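PDB 6LKY: putative isocitrate dehydrogenase, NAD-dependent from Methylococcus capsulatus, which probably oxidises isocitrate with NAD+ as the coenzyme and with a bound magnesium ion. Local coordinates for residues A[145-150]-A[182-187]; A[174-179]-A[203-208]. The protein carries 1 engineered substitution. All coordinates share one frame; numbering follows the deposited sequence.

In the fold
Contacts 1 and 2 lie side by side, their centres about 13 Å apart. Their segments alternate along the chain: 145-150, 174-179, 182-187, 203-208. Contact 1 sets the start of helix 147-163 against helix 181-193. Contact 2 sets the loop between strand 168-173 and helix 181-193 against the end of strand 200-205, an outermost strand of the large mixed sheet. Helix 181-193 ties them together: S182 OG probably bonds to K174 N, and G183 N to L178 O. The helix thus joins two contacts that both reach the second subunit, and N176 of contact 2 bonds to NAD.

Contact 1. Residues A[145-150]-A[182-187]; sequences VTRKGS and SGLFLE
S150 and F185 bring the backbones closest, with CA atoms 5.8 Å apart, where the strand ending at T146 turns into helix 147-163 beside helix 181-193. R147 and L184 are the next pair in register. The CB of V145 points toward the helix, and V145 CG1 meets L184 CD2 at 4.2 Å. The other L184 methyl, CD1, lies 4.0 Å from R147 NH2, where the two side chains cross at about a right angle. R147 CG is anti to the backbone N (chi1 180°), and the chain bends at chi3 to bring the guanidinium to L184. E187 OE2 lies at the guanidinium edge but is too far for a salt bridge. R147 NE instead bonds to K136 O of the second subunit. S150 OG sits in the plane of the F185 ring, at its edge, 3.7 Å from F185 CD1. S150 OG donates to T146 O at 2.8 Å, and S150 N reaches the same oxygen from the opposite face. T146 is the N-cap: T146 OG1 accepts from G149 N at 3.0 Å. Without the S150 hydroxyl, as with an alanine here, T146 O would probably lose one of its two donors and the F185 edge part of its cover. No hydrogen bond crosses between the segments, so the contact holds by apolar packing, while its buried serine hydroxyl is satisfied within its own helix turn.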
# COMPACT_ATOMS: atom_id res chain seq x y z
N VAL A 145 -8.19 10.13 14.48
CA VAL A 145 -8.73 8.88 15.01
C VAL A 145 -9.43 9.20 16.32
O VAL A 145 -8.82 9.78 17.23
CB VAL A 145 -7.61 7.84 15.23
CG1 VAL A 145 -8.14 6.64 16.01
CG2 VAL A 145 -7.01 7.42 13.90
N THR A 146 -10.71 8.82 16.42
CA THR A 146 -11.50 8.94 17.64
C THR A 146 -11.66 7.56 18.27
O THR A 146 -11.63 6.53 17.58
CB THR A 146 -12.90 9.52 17.39
OG1 THR A 146 -13.61 8.67 16.50
CG2 THR A 146 -12.83 10.93 16.82
N ARG A 147 -11.83 7.55 19.60
CA ARG A 147 -12.15 6.31 20.30
C ARG A 147 -13.41 5.66 19.74
O ARG A 147 -13.44 4.44 19.50
CB ARG A 147 -12.29 6.57 21.80
CG ARG A 147 -12.63 5.32 22.63
CD ARG A 147 -12.58 5.59 24.16
NE ARG A 147 -11.25 5.99 24.62
CZ ARG A 147 -10.24 5.14 24.80
NH1 ARG A 147 -10.40 3.84 24.58
NH2 ARG A 147 -9.06 5.58 25.22
N LYS A 148 -14.47 6.44 19.49
CA LYS A 148 -15.72 5.76 19.16
C LYS A 148 -15.73 5.30 17.71
O LYS A 148 -16.28 4.23 17.41
CB LYS A 148 -16.93 6.66 19.45
CG LYS A 148 -16.94 7.37 20.81
CD LYS A 148 -17.46 6.49 21.96
CE LYS A 148 -16.35 5.63 22.59
NZ LYS A 148 -16.74 5.01 23.91
N GLY A 149 -15.06 6.04 16.80
CA GLY A 149 -14.90 5.55 15.44
C GLY A 149 -14.15 4.24 15.37
O GLY A 149 -14.55 3.31 14.65
N SER A 150 -13.06 4.12 16.14
CA SER A 150 -12.29 2.89 16.17
C SER A 150 -13.10 1.74 16.75
O SER A 150 -13.09 0.62 16.22
CB SER A 150 -11.01 3.09 16.97
OG SER A 150 -10.33 4.25 16.54
N SER A 182 -2.65 5.55 14.89
CA SER A 182 -2.58 4.11 14.70
C SER A 182 -2.43 3.38 16.03
O SER A 182 -2.99 2.30 16.22
CB SER A 182 -1.41 3.75 13.78
OG SER A 182 -1.84 2.96 12.72
N GLY A 183 -1.66 3.95 16.96
CA GLY A 183 -1.49 3.33 18.27
C GLY A 183 -2.79 3.20 19.04
O GLY A 183 -3.04 2.17 19.67
N LEU A 184 -3.61 4.26 19.04
CA LEU A 184 -4.92 4.19 19.70
C LEU A 184 -5.82 3.18 18.99
O LEU A 184 -6.52 2.39 19.64
CB LEU A 184 -5.57 5.57 19.73
CG LEU A 184 -6.94 5.71 20.38
CD1 LEU A 184 -6.87 5.36 21.87
CD2 LEU A 184 -7.50 7.12 20.18
N PHE A 185 -5.81 3.17 17.66
CA PHE A 185 -6.57 2.16 16.92
C PHE A 185 -6.17 0.74 17.34
O PHE A 185 -7.03 -0.10 17.65
CB PHE A 185 -6.35 2.38 15.42
CG PHE A 185 -7.21 1.53 14.54
CD1 PHE A 185 -8.56 1.76 14.45
CD2 PHE A 185 -6.65 0.52 13.78
CE1 PHE A 185 -9.35 0.96 13.63
CE2 PHE A 185 -7.43 -0.27 12.96
CZ PHE A 185 -8.78 -0.04 12.88
N LEU A 186 -4.87 0.46 17.37
CA LEU A 186 -4.37 -0.86 17.76
C LEU A 186 -4.77 -1.21 19.20
O LEU A 186 -5.21 -2.34 19.49
CB LEU A 186 -2.85 -0.90 17.61
CG LEU A 186 -2.15 -2.19 18.07
CD1 LEU A 186 -2.68 -3.40 17.31
CD2 LEU A 186 -0.65 -2.07 17.89
N GLU A 187 -4.59 -0.27 20.13
CA GLU A 187 -4.91 -0.53 21.54
C GLU A 187 -6.39 -0.85 21.72
O GLU A 187 -6.76 -1.80 22.43
CB GLU A 187 -4.52 0.69 22.37
CG GLU A 187 -4.93 0.62 23.83
CD GLU A 187 -4.85 1.98 24.49
OE1 GLU A 187 -3.75 2.57 24.48
OE2 GLU A 187 -5.90 2.47 24.99

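Contact 2. Residues A[174-179]-A[203-208]. With NAD (nicotinamide-adenine-dinucleotide), chain H.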
# COMPACT_ATOMS: atom_id res chain seq x y z
N LYS A 174 0.08 1.23 11.50
CA LYS A 174 1.46 1.71 11.48
C LYS A 174 1.78 2.36 12.84
O LYS A 174 2.19 3.51 12.95
CB LYS A 174 1.67 2.66 10.29
CG LYS A 174 3.13 3.06 10.03
CD LYS A 174 3.90 1.99 9.25
CE LYS A 174 5.38 2.39 9.13
NZ LYS A 174 6.22 1.30 8.54
N ALA A 175 1.58 1.58 13.90
CA ALA A 175 1.63 2.15 15.24
C ALA A 175 3.05 2.34 15.75
O ALA A 175 3.23 2.94 16.82
CB ALA A 175 0.81 1.30 16.23
N ASN A 176 4.06 1.82 15.05
CA ASN A 176 5.42 2.17 15.43
C ASN A 176 5.76 3.61 15.08
O ASN A 176 6.50 4.27 15.82
CB ASN A 176 6.44 1.20 14.81
CG ASN A 176 6.24 0.98 13.31
OD1 ASN A 176 5.21 1.34 12.72
ND2 ASN A 176 7.23 0.35 12.70
N ILE A 177 5.23 4.12 13.98
CA ILE A 177 5.49 5.50 13.55
C ILE A 177 4.36 6.44 13.94
O ILE A 177 4.59 7.55 14.41
CB ILE A 177 5.74 5.55 12.02
CG1 ILE A 177 6.86 4.58 11.64
CG2 ILE A 177 6.03 7.00 11.58
CD1 ILE A 177 8.18 4.86 12.35
N LEU A 178 3.12 6.02 13.68
CA LEU A 178 1.94 6.78 14.06
C LEU A 178 1.48 6.29 15.43
O LEU A 178 0.53 5.51 15.58
CB LEU A 178 0.85 6.64 13.00
CG LEU A 178 1.29 7.11 11.61
CD1 LEU A 178 0.24 6.82 10.53
CD2 LEU A 178 1.61 8.61 11.66
N LYS A 179 2.23 6.73 16.45
CA LYS A 179 2.04 6.21 17.81
C LYS A 179 0.71 6.64 18.41
O LYS A 179 0.12 5.89 19.20
CB LYS A 179 3.21 6.64 18.70
CG LYS A 179 4.55 5.99 18.34
CD LYS A 179 5.65 6.36 19.35
CE LYS A 179 7.02 5.83 18.93
NZ LYS A 179 7.14 4.34 19.02
N ASP A 203 -2.32 -8.76 14.53
CA ASP A 203 -2.09 -7.43 13.98
C ASP A 203 -0.84 -7.43 13.11
O ASP A 203 0.09 -8.21 13.32
CB ASP A 203 -2.00 -6.38 15.10
CG ASP A 203 -0.71 -6.49 15.91
OD1 ASP A 203 0.27 -5.82 15.55
OD2 ASP A 203 -0.69 -7.26 16.90
N ARG A 204 -0.81 -6.53 12.12
CA ARG A 204 0.30 -6.43 11.19
C ARG A 204 0.59 -4.97 10.90
O ARG A 204 -0.33 -4.15 10.79
CB ARG A 204 0.01 -7.16 9.87
CG ARG A 204 -0.04 -8.67 9.96
CD ARG A 204 1.33 -9.26 10.29
NE ARG A 204 1.32 -10.72 10.27
CZ ARG A 204 1.09 -11.48 11.33
NH1 ARG A 204 0.83 -10.94 12.51
NH2 ARG A 204 1.12 -12.81 11.21
N ILE A 205 1.88 -4.64 10.78
CA ILE A 205 2.26 -3.33 10.27
C ILE A 205 2.04 -3.30 8.76
O ILE A 205 2.30 -4.28 8.06
CB ILE A 205 3.71 -2.99 10.66
CG1 ILE A 205 3.91 -3.20 12.16
CG2 ILE A 205 4.02 -1.53 10.33
CD1 ILE A 205 5.35 -2.95 12.67
N VAL A 206 1.54 -2.16 8.27
CA VAL A 206 0.95 -2.10 6.93
C VAL A 206 1.94 -2.49 5.83
O VAL A 206 1.55 -3.12 4.84
CB VAL A 206 0.32 -0.70 6.69
CG1 VAL A 206 1.40 0.40 6.68
CG2 VAL A 206 -0.50 -0.69 5.41
N ASP A 207 3.24 -2.15 5.97
CA ASP A 207 4.18 -2.47 4.88
C ASP A 207 4.49 -3.97 4.81
O ASP A 207 4.46 -4.58 3.72
CB ASP A 207 5.48 -1.65 5.01
CG ASP A 207 6.11 -1.72 6.40
OD1 ASP A 207 5.51 -2.35 7.30
OD2 ASP A 207 7.20 -1.13 6.61
N ALA A 208 4.78 -4.59 5.96
CA ALA A 208 4.92 -6.04 6.00
C ALA A 208 3.64 -6.73 5.55
O ALA A 208 3.68 -7.76 4.86
CB ALA A 208 5.32 -6.50 7.41
PA NAD H . 9.76 -7.51 9.68
O1A NAD H . 10.68 -7.68 10.87
O2A NAD H . 10.49 -6.98 8.45
O5B NAD H . 9.14 -8.95 9.41
C5B NAD H . 8.17 -9.13 8.37
C4B NAD H . 8.21 -10.59 7.91
O4B NAD H . 9.39 -10.80 7.10
C3B NAD H . 8.34 -11.52 9.12
O3B NAD H . 7.50 -12.67 8.96
C2B NAD H . 9.81 -11.91 9.11
O2B NAD H . 10.13 -13.20 9.61
C1B NAD H . 10.22 -11.83 7.65
N9A NAD H . 11.64 -11.48 7.74
C8A NAD H . 12.01 -10.13 7.31
N7A NAD H . 13.48 -10.22 7.09
C5A NAD H . 13.53 -11.43 6.23
C6A NAD H . 14.85 -12.15 5.95
N6A NAD H . 16.02 -11.43 6.44
N1A NAD H . 14.68 -13.55 6.39
C2A NAD H . 13.46 -14.06 5.76
N3A NAD H . 12.25 -13.64 6.49
C4A NAD H . 12.61 -12.32 7.02
O3 NAD H . 8.59 -6.48 9.99
PN NAD H . 7.72 -6.37 11.33
O1N NAD H . 7.51 -7.70 11.98
O2N NAD H . 6.43 -5.73 10.89
O5D NAD H . 8.55 -5.38 12.29
C5D NAD H . 9.51 -5.84 13.25
C4D NAD H . 10.33 -4.66 13.79
O4D NAD H . 11.25 -4.16 12.78
C3D NAD H . 9.48 -3.47 14.22
O3D NAD H . 9.90 -3.02 15.51
C2D NAD H . 9.78 -2.40 13.18
O2D NAD H . 9.78 -1.07 13.74
C1D NAD H . 11.20 -2.72 12.74
N1N NAD H . 11.41 -2.18 11.38
C2N NAD H . 12.85 -1.95 11.17
C3N NAD H . 13.33 -1.87 9.73
C7N NAD H . 14.65 -1.13 9.46
O7N NAD H . 15.36 -0.99 10.68
N7N NAD H . 14.62 0.12 8.69
C4N NAD H . 12.31 -1.93 8.60
C5N NAD H . 10.91 -2.46 8.92
C6N NAD H . 10.58 -2.85 10.36
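K174 opens the loop and makes the broadest contact, lying over I205 and V206 on its way to D207. K174 CD is 3.7 Å from I205 CG2, and V206 CG1 touches the same carbon. The chain bends at chi2 (81°) and then runs extended, which carries NZ to D207. K174 NZ forms a salt bridge with D207 OD2 at 3.3 Å, the two side chains crossing at about a right angle. The main polar partner of K174 NZ is D231 of the second subunit, and NZ bonds as well to a citrate that probably came from the crystallisation liquor. D231 of the second subunit also lies close to D207. D207 turns its other oxygen, OD1, back to its own helix; A208 N meets D207 OD1 from above the carboxylate plane at 2.7 Å. A175 follows with helical backbone angles and leads to N176, whose CB points toward the strand. With chi1 at 49°, the N176 side chain turns so that its amide comes between I205 and the NAD ribose. On one side N176 ND2 is 3.8 Å from I205 CD1. N176 ND2 also donates to NAD O2D, a ribose hydroxyl oxygen, at 3.1 Å and a fairly straight 159°. I205 CD1 packs against the phosphate oxygen NAD O2N at 3.5 Å, and A208 CB approaches that oxygen too. The dinucleotide also bonds to L69, T71, E260, G264, A266 and D268 of the second subunit. The arrangement is a coenzyme site shared between subunits, consistent with the dimers of the isocitrate and isopropylmalate dehydrogenase family.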